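Local coordinates for protein putative transcriptional regulator, IclR family (Arthrobacter aurescens, PDB 3OBF) that probably regulates transcription by binding DNA, this chain being its C-terminal IclR effector domain without the helix-turn-helix part, at residues Y10-E15 with T168-G173; R14-R19 with V139-P144; T23-V28 with H48-G53; V64-A69 with G123-V128; R108-N113 with T152-G157. All coordinates share one frame; numbering follows the deposited sequence.

How the contacts relate
Contact 4 lies nearest the centre of the chain, and contacts 2 and 3 are also buried. Contacts 1 and 5 are partly buried and reach the surface. Contacts 1 and 2 both use helix 3-20, and contacts 1 and 5 both use helix 150-170. These two helices cover one face of the antiparallel sheet. Contacts 3 and 4 lie on the other face, which carries the 48-53 loop and helix 62-69. The chemistry follows the place. Contacts 2 and 4 are aliphatic, contact 3 adds a water bridge, contact 1 lays an arginine on valine and proline, and contact 5 stacks an indole on a helix glycine.

Contact 1: residues Y10-E15 with T168-G173; sequences YPVLRE and TTRLGG
With CG1 of Val12 anti to the backbone N (chi1 171°), its CG2 is turned to the guanidinium of Arg170. The Arg170 chain leaves its helix with CG anti to the carbonyl carbon and bends at chi2 and chi3, both -147°. This carries the flat head group across to helix 3-20. Val12 CG2 sits over one face of it, off centre, 3.3 Å from Arg170 NH2 and 3.5 Å from Arg170 CZ. Pro11 comes in at the edge, near the guanidinium plane, with CG 3.7 Å from Arg170 NH1. No hydrogen bond joins the two segments. Glu15 OE1 lies 5.4 Å from Arg170 NH2, so the opposite charges can at most attract weakly. Val12 also packs on Val167 and Ala163, one and two turns before Arg170 on helix 150-170. Just past Arg170 that helix closes with a Schellman motif. Gly172 takes positive phi, and Gly173 N bonds back to Thr168 O at 2.8 Å. The arrangement is that of an N-terminal and a C-terminal helix lying side by side on one face of the sheet, as in the GAF-like fold of IclR effector domains.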
# COMPACT_ATOMS: atom_id res chain seq x y z
N TYR A 10 0.71 14.61 -5.30
CA TYR A 10 2.00 14.79 -5.96
C TYR A 10 3.11 15.48 -5.11
O TYR A 10 4.21 14.94 -5.02
CB TYR A 10 1.89 15.42 -7.35
CG TYR A 10 3.26 15.54 -7.96
CD1 TYR A 10 3.81 14.48 -8.66
CD2 TYR A 10 4.04 16.70 -7.79
CE1 TYR A 10 5.10 14.56 -9.21
CE2 TYR A 10 5.34 16.78 -8.33
CZ TYR A 10 5.84 15.69 -9.03
OH TYR A 10 7.09 15.74 -9.57
N PRO A 11 2.83 16.67 -4.50
CA PRO A 11 3.88 17.33 -3.71
C PRO A 11 4.27 16.50 -2.50
O PRO A 11 5.43 16.59 -2.03
CB PRO A 11 3.22 18.61 -3.18
CG PRO A 11 1.97 18.79 -3.99
CD PRO A 11 1.57 17.44 -4.53
N VAL A 12 3.31 15.74 -1.98
CA VAL A 12 3.55 14.97 -0.78
C VAL A 12 4.44 13.74 -1.15
O VAL A 12 5.34 13.39 -0.41
CB VAL A 12 2.21 14.54 -0.10
CG1 VAL A 12 2.45 13.55 1.03
CG2 VAL A 12 1.44 15.75 0.44
N LEU A 13 4.21 13.15 -2.31
CA LEU A 13 5.08 12.01 -2.75
C LEU A 13 6.48 12.51 -3.04
O LEU A 13 7.44 11.83 -2.71
CB LEU A 13 4.54 11.30 -4.00
CG LEU A 13 3.16 10.65 -4.00
CD1 LEU A 13 2.81 10.22 -5.44
CD2 LEU A 13 3.06 9.44 -3.01
N ARG A 14 6.59 13.70 -3.64
CA ARG A 14 7.92 14.24 -3.99
C ARG A 14 8.73 14.46 -2.69
O ARG A 14 9.87 14.04 -2.60
CB ARG A 14 7.80 15.54 -4.83
CG ARG A 14 9.17 16.12 -5.27
CD ARG A 14 9.06 17.56 -5.82
NE ARG A 14 7.85 18.24 -5.32
CZ ARG A 14 7.38 19.40 -5.76
NH1 ARG A 14 8.02 20.06 -6.73
NH2 ARG A 14 6.28 19.91 -5.24
N GLU A 15 8.09 15.07 -1.70
CA GLU A 15 8.66 15.29 -0.39
C GLU A 15 9.04 13.96 0.28
O GLU A 15 10.08 13.86 0.94
CB GLU A 15 7.64 16.09 0.45
CG GLU A 15 7.99 16.47 1.93
CD GLU A 15 6.75 17.07 2.70
OE1 GLU A 15 5.59 16.53 2.56
OE2 GLU A 15 6.92 18.08 3.45
N THR A 168 -4.74 12.73 3.09
CA THR A 168 -6.09 12.68 3.65
C THR A 168 -6.50 14.07 4.14
O THR A 168 -7.58 14.56 3.80
CB THR A 168 -6.16 11.70 4.81
OG1 THR A 168 -5.97 10.37 4.34
CG2 THR A 168 -7.52 11.79 5.55
N THR A 169 -5.64 14.68 4.96
CA THR A 169 -5.89 16.00 5.49
C THR A 169 -6.15 16.97 4.35
O THR A 169 -7.08 17.77 4.41
CB THR A 169 -4.65 16.52 6.26
OG1 THR A 169 -4.48 15.75 7.45
CG2 THR A 169 -4.80 18.01 6.62
N ARG A 170 -5.34 16.90 3.30
CA ARG A 170 -5.47 17.87 2.24
C ARG A 170 -6.69 17.65 1.37
O ARG A 170 -7.13 18.57 0.69
CB ARG A 170 -4.20 17.91 1.39
CG ARG A 170 -3.02 18.56 2.05
CD ARG A 170 -2.24 19.25 0.97
NE ARG A 170 -0.79 19.27 1.16
CZ ARG A 170 0.09 19.02 0.18
NH1 ARG A 170 -0.34 18.69 -1.06
NH2 ARG A 170 1.39 19.08 0.43
N LEU A 171 -7.26 16.44 1.41
CA LEU A 171 -8.52 16.13 0.74
C LEU A 171 -9.75 16.53 1.56
O LEU A 171 -10.87 16.37 1.11
CB LEU A 171 -8.62 14.63 0.40
CG LEU A 171 -7.66 14.04 -0.63
CD1 LEU A 171 -7.83 12.53 -0.67
CD2 LEU A 171 -7.92 14.60 -2.00
N GLY A 172 -9.56 17.04 2.78
CA GLY A 172 -10.68 17.24 3.70
C GLY A 172 -11.19 15.95 4.31
O GLY A 172 -12.30 15.90 4.83
N GLY A 173 -10.36 14.91 4.25
CA GLY A 173 -10.73 13.57 4.68
C GLY A 173 -10.51 13.37 6.16
O GLY A 173 -9.85 14.17 6.81

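Contact 2: residues R14-R19 with V139-P144; sequences RELTER and VLIPAP
Thr17 OG1 is gripped by Ser24 OG and by the carbonyl O of Glu22, next to Leu16, which packs on Val139 and Ile141. No polar bond crosses between the two segments, and the contact itself is aliphatic. Leu16 holds CG anti to its N (chi1 178°), which drives both methyls from the helix toward the strand. Its CD2 does most of the touching. It lies 3.8 Å from Ile141 CG1, and at the same distance from Ile141 CD1. The same methyl also meets Val139 CG1 at 3.9 Å. The second methyl, Leu16 CD1, reaches only Ile141 CD1, at 4.1 Å. The side chains of Leu16 and Ile141 cross at a slant, with the extended end of the isoleucine running along the leucine fork. Replacing Leu16 by an alanine would probably open a gap over Val139 and Ile141 and leave the end of Ile141 freer to turn. Leu140, between them, faces the other side of the sheet. Around the contact, Leu16 also leans on Ala159 and Ala163, and Ile141 on Cys160, all of helix 150-170. Strand 135-144 is hydrogen-bonded to strands 24-29 and 121-129. Leu16 thus reaches from helix 3-20 into the space bounded by helix 150-170 and the inner strands of the sheet.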
# COMPACT_ATOMS: atom_id res chain seq x y z
N ARG A 14 6.59 13.70 -3.64
CA ARG A 14 7.92 14.24 -3.99
C ARG A 14 8.73 14.46 -2.69
O ARG A 14 9.87 14.04 -2.60
CB ARG A 14 7.80 15.54 -4.83
CG ARG A 14 9.17 16.12 -5.27
CD ARG A 14 9.06 17.56 -5.82
NE ARG A 14 7.85 18.24 -5.32
CZ ARG A 14 7.38 19.40 -5.76
NH1 ARG A 14 8.02 20.06 -6.73
NH2 ARG A 14 6.28 19.91 -5.24
N GLU A 15 8.09 15.07 -1.70
CA GLU A 15 8.66 15.29 -0.39
C GLU A 15 9.04 13.96 0.28
O GLU A 15 10.08 13.86 0.94
CB GLU A 15 7.64 16.09 0.45
CG GLU A 15 7.99 16.47 1.93
CD GLU A 15 6.75 17.07 2.70
OE1 GLU A 15 5.59 16.53 2.56
OE2 GLU A 15 6.92 18.08 3.45
N LEU A 16 8.20 12.94 0.13
CA LEU A 16 8.45 11.68 0.78
C LEU A 16 9.69 10.96 0.22
O LEU A 16 10.48 10.35 0.97
CB LEU A 16 7.22 10.79 0.68
CG LEU A 16 7.28 9.38 1.29
CD1 LEU A 16 7.51 9.49 2.80
CD2 LEU A 16 5.98 8.52 0.95
N THR A 17 9.85 11.01 -1.10
CA THR A 17 11.00 10.44 -1.77
C THR A 17 12.30 11.19 -1.45
O THR A 17 13.35 10.57 -1.31
CB THR A 17 10.73 10.28 -3.28
OG1 THR A 17 9.84 9.19 -3.47
CG2 THR A 17 12.03 9.98 -4.07
N GLU A 18 12.25 12.51 -1.30
CA GLU A 18 13.47 13.21 -0.86
C GLU A 18 13.88 12.88 0.58
O GLU A 18 15.07 12.94 0.89
CB GLU A 18 13.44 14.73 -1.12
CG GLU A 18 12.11 15.41 -0.82
CD GLU A 18 11.94 16.80 -1.46
OE1 GLU A 18 12.46 17.05 -2.59
OE2 GLU A 18 11.25 17.65 -0.81
N ARG A 19 12.92 12.52 1.44
CA ARG A 19 13.19 12.17 2.84
C ARG A 19 13.58 10.67 3.05
O ARG A 19 14.25 10.31 4.01
CB ARG A 19 11.97 12.51 3.69
CG ARG A 19 11.54 14.00 3.65
CD ARG A 19 12.73 14.83 3.94
NE ARG A 19 12.43 16.22 4.27
CZ ARG A 19 13.17 16.96 5.10
NH1 ARG A 19 12.84 18.23 5.34
NH2 ARG A 19 14.24 16.44 5.70
N VAL A 139 -0.90 5.25 -0.13
CA VAL A 139 0.48 5.59 -0.45
C VAL A 139 1.37 4.36 -0.25
O VAL A 139 1.24 3.66 0.77
CB VAL A 139 0.95 6.75 0.44
CG1 VAL A 139 2.50 7.04 0.21
CG2 VAL A 139 0.06 8.01 0.17
N LEU A 140 2.24 4.08 -1.23
CA LEU A 140 3.13 2.93 -1.19
C LEU A 140 4.60 3.41 -1.23
O LEU A 140 4.95 4.30 -2.00
CB LEU A 140 2.85 2.01 -2.39
CG LEU A 140 3.83 0.86 -2.77
CD1 LEU A 140 3.88 -0.21 -1.69
CD2 LEU A 140 3.52 0.23 -4.19
N ILE A 141 5.44 2.80 -0.38
CA ILE A 141 6.87 2.93 -0.49
C ILE A 141 7.40 1.53 -0.80
O ILE A 141 7.46 0.67 0.09
CB ILE A 141 7.57 3.50 0.81
CG1 ILE A 141 7.00 4.88 1.22
CG2 ILE A 141 9.11 3.59 0.57
CD1 ILE A 141 7.57 5.42 2.56
N PRO A 142 7.75 1.27 -2.07
CA PRO A 142 8.48 0.03 -2.36
C PRO A 142 9.99 0.25 -2.29
O PRO A 142 10.45 1.35 -2.57
CB PRO A 142 8.05 -0.27 -3.79
CG PRO A 142 7.84 1.20 -4.43
CD PRO A 142 7.55 2.12 -3.27
N ALA A 143 10.77 -0.76 -1.93
CA ALA A 143 12.23 -0.63 -1.84
C ALA A 143 12.93 -2.00 -2.06
O ALA A 143 12.30 -3.05 -1.86
CB ALA A 143 12.63 -0.02 -0.49
N PRO A 144 14.21 -2.00 -2.49
CA PRO A 144 14.86 -3.33 -2.60
C PRO A 144 15.22 -3.90 -1.22
O PRO A 144 15.72 -3.15 -0.35
CB PRO A 144 16.12 -3.06 -3.43
CG PRO A 144 16.25 -1.55 -3.55
CD PRO A 144 14.93 -0.93 -3.21

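Contact 3: residues T23-V28 with H48-G53; sequences TSALMV and HLAPLG
Ala25 and Ala50 meet methyl to methyl, CB to CB at 4.1 Å, where the 48-53 loop passes over strand 24-29. Two residues earlier, Thr23 CG2 lies 3.7 Å from the carbonyl O of Leu49. No direct hydrogen bond joins the two segments. The polar link is a water, which accepts from Leu49 N at 3.0 Å and also makes a short bond to Thr23 OG1. The threonine splits its two roles by its rotation. OG1 is anti to the carbonyl carbon, beside the backbone N (chi1 -60°), and turns to the water. This puts CG2 anti to the backbone N, facing the Leu49 carbonyl. OG1 also accepts from Ser42 N, so the hydroxyl ties the residue just before strand 24-29 to the chain after strand 34-40. The loop is a lid on the face of the antiparallel sheet away from helices 3-20 and 150-170, in the GAF-like fold of IclR effector domains. The two small side chains allow the backbones to come close, with the CA atoms of Ala25 and Ala50 6.8 Å apart. Ala50 takes a left-handed backbone conformation at phi 43°, and its carbonyl O accepts from Gln39 NE2. Pro142 of strand 135-144 touches both Thr23 and Ala50. Tyr56 borders Ala50 too, and it also packs against Pro51 and against Met27, a selenomethionine.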
# COMPACT_ATOMS: atom_id res chain seq x y z
N THR A 23 11.47 5.23 -3.82
CA THR A 23 10.25 5.48 -4.61
C THR A 23 9.01 5.69 -3.70
O THR A 23 8.89 5.00 -2.70
CB THR A 23 10.03 4.28 -5.53
OG1 THR A 23 11.18 4.17 -6.37
CG2 THR A 23 8.75 4.42 -6.39
N SER A 24 8.15 6.66 -4.04
CA SER A 24 6.82 6.89 -3.40
C SER A 24 5.77 6.75 -4.50
O SER A 24 6.01 7.19 -5.62
CB SER A 24 6.66 8.31 -2.89
OG SER A 24 7.76 8.66 -2.13
N ALA A 25 4.61 6.17 -4.19
CA ALA A 25 3.60 5.93 -5.20
C ALA A 25 2.22 6.10 -4.62
O ALA A 25 2.00 5.79 -3.46
CB ALA A 25 3.74 4.53 -5.77
N LEU A 26 1.30 6.59 -5.44
CA LEU A 26 -0.08 6.65 -5.09
C LEU A 26 -0.77 5.49 -5.83
O LEU A 26 -0.70 5.38 -7.06
CB LEU A 26 -0.69 8.00 -5.51
CG LEU A 26 -2.18 8.22 -5.13
CD1 LEU A 26 -2.31 8.50 -3.62
CD2 LEU A 26 -2.83 9.36 -5.93
N MSE A 27 -1.43 4.63 -5.05
CA MSE A 27 -2.14 3.49 -5.58
C MSE A 27 -3.66 3.72 -5.52
O MSE A 27 -4.18 4.38 -4.60
CB MSE A 27 -1.80 2.22 -4.80
CG MSE A 27 -0.35 2.09 -4.43
SE MSE A 27 0.82 2.01 -6.03
CE MSE A 27 0.38 0.23 -6.64
N VAL A 28 -4.36 3.18 -6.52
CA VAL A 28 -5.82 3.08 -6.48
C VAL A 28 -6.28 1.62 -6.65
O VAL A 28 -5.55 0.78 -7.18
CB VAL A 28 -6.53 3.99 -7.51
CG1 VAL A 28 -6.20 5.47 -7.23
CG2 VAL A 28 -6.19 3.55 -8.96
N HIS A 48 13.22 -0.80 -11.33
CA HIS A 48 12.23 0.26 -11.31
C HIS A 48 10.98 -0.30 -10.62
O HIS A 48 10.25 -1.11 -11.19
CB HIS A 48 11.89 0.71 -12.74
CG HIS A 48 13.00 1.42 -13.45
ND1 HIS A 48 14.30 0.95 -13.48
CD2 HIS A 48 13.00 2.55 -14.20
CE1 HIS A 48 15.05 1.78 -14.19
NE2 HIS A 48 14.28 2.76 -14.64
N LEU A 49 10.76 0.10 -9.38
CA LEU A 49 9.63 -0.44 -8.61
C LEU A 49 8.43 0.47 -8.74
O LEU A 49 8.59 1.69 -8.95
CB LEU A 49 10.02 -0.67 -7.14
CG LEU A 49 11.23 -1.58 -6.85
CD1 LEU A 49 11.65 -1.49 -5.39
CD2 LEU A 49 10.98 -3.04 -7.27
N ALA A 50 7.24 -0.12 -8.61
CA ALA A 50 5.97 0.61 -8.73
C ALA A 50 5.97 1.61 -9.89
O ALA A 50 5.66 2.79 -9.68
CB ALA A 50 5.61 1.31 -7.39
N PRO A 51 6.31 1.15 -11.12
CA PRO A 51 6.27 2.10 -12.23
C PRO A 51 4.79 2.44 -12.56
O PRO A 51 3.91 1.65 -12.24
CB PRO A 51 6.96 1.34 -13.38
CG PRO A 51 6.66 -0.12 -13.11
CD PRO A 51 6.62 -0.23 -11.58
N LEU A 52 4.53 3.61 -13.14
CA LEU A 52 3.16 4.01 -13.49
C LEU A 52 2.42 2.86 -14.19
O LEU A 52 2.96 2.21 -15.08
CB LEU A 52 3.19 5.23 -14.42
CG LEU A 52 3.58 6.51 -13.67
CD1 LEU A 52 3.73 7.68 -14.60
CD2 LEU A 52 2.52 6.79 -12.61
N GLY A 53 1.17 2.62 -13.78
CA GLY A 53 0.35 1.60 -14.44
C GLY A 53 0.57 0.18 -13.94
O GLY A 53 -0.21 -0.69 -14.28
O HOH W 1 12.04 2.24 -7.64

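Contact 4: residues V64-A69 with G123-V128; sequences VQVFLA and GVASPV
Val66 carries this contact from the helix side, and Ala125 and Pro127 receive it on the strand. The valine has CG1 anti to the backbone N (chi1 167°), and its two methyls spread along the strand, one to Ala125 and one to Pro127. CG2 goes to Ala125. It rests 3.3 Å from Ala125 O and 3.8 Å from Ala125 CB, and Ser126 N is 4.0 Å from it. CG1 goes to Pro127, 3.7 Å from its CB. The Val66 side chain and the proline ring cross at about a right angle, so a methyl meets the CA and CB corner of the ring. The Ala125 carbonyl is not left without a partner under the methyl, since it accepts from Ala111 N of the next strand. The small side chain of Ala125 lets the helix come close. The short axes of 64-69 and 123-128 approach to 7.7 Å and run at 31° to each other. Between Ala125 and Pro127, Ser126 turns its side chain to the other face, where OG bonds to the Gly109 carbonyl and the side chain packs on Cys160, Ala161 and Ala164. Val66 is further bordered by Met135 and Ser138 of strand 135-144. On the helix flanks, Phe67 meets the ring of Trp29, and Gln65 bonds to Arg101, Leu60 and Val112. Helix 62-69 thus lies over strand 121-129, with strands 135-144 and 111-114 on either side of that strand and helix 150-170 behind the sheet.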
# COMPACT_ATOMS: atom_id res chain seq x y z
N VAL A 64 -2.08 -3.96 -1.59
CA VAL A 64 -3.23 -4.84 -1.73
C VAL A 64 -3.83 -5.07 -0.33
O VAL A 64 -5.06 -5.02 -0.18
CB VAL A 64 -2.84 -6.15 -2.43
CG1 VAL A 64 -3.99 -7.19 -2.37
CG2 VAL A 64 -2.48 -5.86 -3.88
N GLN A 65 -2.97 -5.25 0.68
CA GLN A 65 -3.43 -5.44 2.07
C GLN A 65 -4.27 -4.25 2.51
O GLN A 65 -5.37 -4.43 3.08
CB GLN A 65 -2.26 -5.59 3.04
CG GLN A 65 -1.51 -6.94 2.96
CD GLN A 65 -0.30 -6.99 3.89
OE1 GLN A 65 -0.43 -6.89 5.13
NE2 GLN A 65 0.90 -7.12 3.31
N VAL A 66 -3.76 -3.04 2.25
CA VAL A 66 -4.45 -1.79 2.65
C VAL A 66 -5.87 -1.74 2.05
O VAL A 66 -6.85 -1.51 2.77
CB VAL A 66 -3.61 -0.59 2.19
CG1 VAL A 66 -4.39 0.70 2.28
CG2 VAL A 66 -2.37 -0.52 3.02
N PHE A 67 -5.98 -1.96 0.74
CA PHE A 67 -7.29 -1.95 0.13
C PHE A 67 -8.22 -3.07 0.61
O PHE A 67 -9.42 -2.86 0.79
CB PHE A 67 -7.20 -1.96 -1.41
CG PHE A 67 -6.63 -0.71 -1.96
CD1 PHE A 67 -7.24 0.53 -1.70
CD2 PHE A 67 -5.47 -0.74 -2.73
CE1 PHE A 67 -6.70 1.72 -2.20
CE2 PHE A 67 -4.93 0.46 -3.25
CZ PHE A 67 -5.56 1.69 -2.99
N LEU A 68 -7.71 -4.27 0.80
CA LEU A 68 -8.57 -5.35 1.27
C LEU A 68 -9.09 -5.09 2.71
O LEU A 68 -10.15 -5.59 3.09
CB LEU A 68 -7.85 -6.69 1.13
CG LEU A 68 -7.64 -7.19 -0.30
CD1 LEU A 68 -6.91 -8.53 -0.29
CD2 LEU A 68 -8.94 -7.36 -1.03
N ALA A 69 -8.35 -4.31 3.50
CA ALA A 69 -8.87 -3.84 4.80
C ALA A 69 -10.14 -3.01 4.66
O ALA A 69 -10.96 -2.96 5.57
CB ALA A 69 -7.79 -3.07 5.58
N GLY A 123 7.94 -3.60 1.00
CA GLY A 123 6.97 -2.54 0.84
C GLY A 123 6.20 -2.19 2.10
O GLY A 123 5.90 -3.06 2.93
N VAL A 124 5.88 -0.92 2.25
CA VAL A 124 4.89 -0.51 3.21
C VAL A 124 3.86 0.36 2.50
O VAL A 124 4.20 1.08 1.58
CB VAL A 124 5.51 0.30 4.40
CG1 VAL A 124 6.44 -0.59 5.28
CG2 VAL A 124 6.24 1.56 3.88
N ALA A 125 2.61 0.32 2.94
CA ALA A 125 1.55 1.13 2.35
C ALA A 125 0.55 1.58 3.42
O ALA A 125 0.31 0.86 4.40
CB ALA A 125 0.85 0.34 1.25
N SER A 126 -0.07 2.72 3.19
CA SER A 126 -1.03 3.34 4.12
C SER A 126 -2.26 3.88 3.39
O SER A 126 -2.15 4.29 2.24
CB SER A 126 -0.37 4.49 4.89
OG SER A 126 0.72 3.97 5.66
N PRO A 127 -3.44 3.89 4.05
CA PRO A 127 -4.67 4.28 3.36
C PRO A 127 -4.87 5.80 3.34
O PRO A 127 -4.38 6.49 4.22
CB PRO A 127 -5.78 3.56 4.17
CG PRO A 127 -5.16 3.45 5.60
CD PRO A 127 -3.69 3.30 5.39
N VAL A 128 -5.56 6.29 2.31
CA VAL A 128 -5.90 7.69 2.17
C VAL A 128 -7.40 7.70 2.19
O VAL A 128 -8.01 6.84 1.56
CB VAL A 128 -5.38 8.24 0.81
CG1 VAL A 128 -5.97 9.64 0.52
CG2 VAL A 128 -3.86 8.30 0.81

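Contact 5: residues R108-N113 with T152-G157; sequences RGWAVN and TLNSLG
Trp110 lies flat against Gly157, and this is the tight part of the contact. Gly157 CA stands 3.4 Å from the centroid of the five-membered ring, only 1° off the ring normal, a CH-pi contact. Gly157 O is 3.4 Å from Trp110 CE3, farther out over the same face. A side chain at Gly157 would run into Trp110 NE1, so the close fit depends on the glycine. NE1 itself is buried and has no hydrogen-bond partner in the model. The opposite ring face is covered by Arg108 CG, 3.6 Å above the plane. Arg108 then folds round and holds Trp110 O side-on with two nitrogens, NE at 3.0 Å and NH2 at 3.1 Å. The indole stands in the narrow position between N and carbonyl carbon (chi1 67°), which turns it toward the helix. With an alanine in place of Trp110, a gap would probably open over Gly157, and Arg108 CG would lose the ring it packs on. A second, smaller apolar contact joins Val112 CG1 to Leu153 CD2, at 3.7 Å. The solvent side is looser. There the exposed Asn154 crosses near the indole at about a right angle, its backbone O 3.8 Å from Trp110 CZ2. Gly109, with positive phi, ends helix 92-108 just before edge strand 111-114. The whole is a helix-on-sheet packing of the GAF-like fold, with an indole seated on a helix glycine.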
# COMPACT_ATOMS: atom_id res chain seq x y z
N ARG A 108 -1.91 -0.43 13.16
CA ARG A 108 -0.51 0.08 13.08
C ARG A 108 -0.43 1.39 12.27
O ARG A 108 0.35 2.28 12.59
CB ARG A 108 0.45 -0.98 12.51
CG ARG A 108 1.92 -0.57 12.45
CD ARG A 108 2.81 -1.78 12.08
NE ARG A 108 2.20 -2.47 10.98
CZ ARG A 108 1.75 -3.73 11.00
NH1 ARG A 108 1.91 -4.53 12.06
NH2 ARG A 108 1.17 -4.20 9.91
N GLY A 109 -1.24 1.48 11.21
CA GLY A 109 -1.26 2.65 10.34
C GLY A 109 -0.58 2.39 9.01
O GLY A 109 -0.60 3.25 8.12
N TRP A 110 0.04 1.22 8.88
CA TRP A 110 0.62 0.79 7.61
C TRP A 110 0.69 -0.74 7.50
O TRP A 110 0.82 -1.42 8.50
CB TRP A 110 2.00 1.40 7.38
CG TRP A 110 3.09 0.92 8.34
CD1 TRP A 110 3.94 -0.16 8.18
CD2 TRP A 110 3.45 1.53 9.60
NE1 TRP A 110 4.81 -0.25 9.26
CE2 TRP A 110 4.53 0.76 10.14
CE3 TRP A 110 2.98 2.64 10.31
CZ2 TRP A 110 5.12 1.07 11.37
CZ3 TRP A 110 3.57 2.95 11.54
CH2 TRP A 110 4.63 2.16 12.05
N ALA A 111 0.56 -1.27 6.29
CA ALA A 111 0.79 -2.68 6.02
C ALA A 111 2.22 -2.87 5.57
O ALA A 111 2.89 -1.92 5.09
CB ALA A 111 -0.18 -3.20 4.96
N VAL A 112 2.69 -4.09 5.74
CA VAL A 112 4.06 -4.47 5.54
C VAL A 112 4.16 -5.68 4.60
O VAL A 112 3.41 -6.65 4.73
CB VAL A 112 4.69 -4.83 6.89
CG1 VAL A 112 5.91 -5.68 6.69
CG2 VAL A 112 5.05 -3.57 7.68
N ASN A 113 5.05 -5.59 3.62
CA ASN A 113 5.45 -6.73 2.81
C ASN A 113 6.96 -6.85 2.92
O ASN A 113 7.69 -6.04 2.38
CB ASN A 113 5.00 -6.51 1.36
CG ASN A 113 5.57 -7.55 0.39
OD1 ASN A 113 6.00 -8.66 0.76
ND2 ASN A 113 5.57 -7.20 -0.88
N THR A 152 14.67 -0.31 9.31
CA THR A 152 14.51 0.65 8.22
C THR A 152 13.05 0.58 7.74
O THR A 152 12.40 1.61 7.55
CB THR A 152 15.47 0.34 7.02
OG1 THR A 152 16.84 0.46 7.43
CG2 THR A 152 15.25 1.30 5.83
N LEU A 153 12.56 -0.65 7.58
CA LEU A 153 11.16 -0.94 7.23
C LEU A 153 10.15 -0.26 8.16
O LEU A 153 9.23 0.40 7.69
CB LEU A 153 10.90 -2.45 7.23
CG LEU A 153 9.55 -2.94 6.73
CD1 LEU A 153 9.50 -2.89 5.22
CD2 LEU A 153 9.32 -4.37 7.26
N ASN A 154 10.33 -0.44 9.47
CA ASN A 154 9.47 0.25 10.43
C ASN A 154 9.51 1.77 10.29
O ASN A 154 8.49 2.43 10.38
CB ASN A 154 9.73 -0.20 11.88
CG ASN A 154 8.98 -1.48 12.21
OD1 ASN A 154 9.41 -2.59 11.86
ND2 ASN A 154 7.83 -1.33 12.88
N SER A 155 10.69 2.31 10.05
CA SER A 155 10.81 3.73 9.79
C SER A 155 10.16 4.20 8.48
O SER A 155 9.57 5.27 8.44
CB SER A 155 12.28 4.12 9.80
OG SER A 155 12.34 5.52 9.79
N LEU A 156 10.27 3.41 7.40
CA LEU A 156 9.53 3.70 6.16
C LEU A 156 8.01 3.71 6.39
O LEU A 156 7.30 4.60 5.92
CB LEU A 156 9.90 2.73 5.03
CG LEU A 156 11.36 2.91 4.56
CD1 LEU A 156 11.77 1.86 3.55
CD2 LEU A 156 11.56 4.29 3.96
N GLY A 157 7.53 2.72 7.15
CA GLY A 157 6.11 2.60 7.47
C GLY A 157 5.55 3.83 8.15
O GLY A 157 4.46 4.31 7.81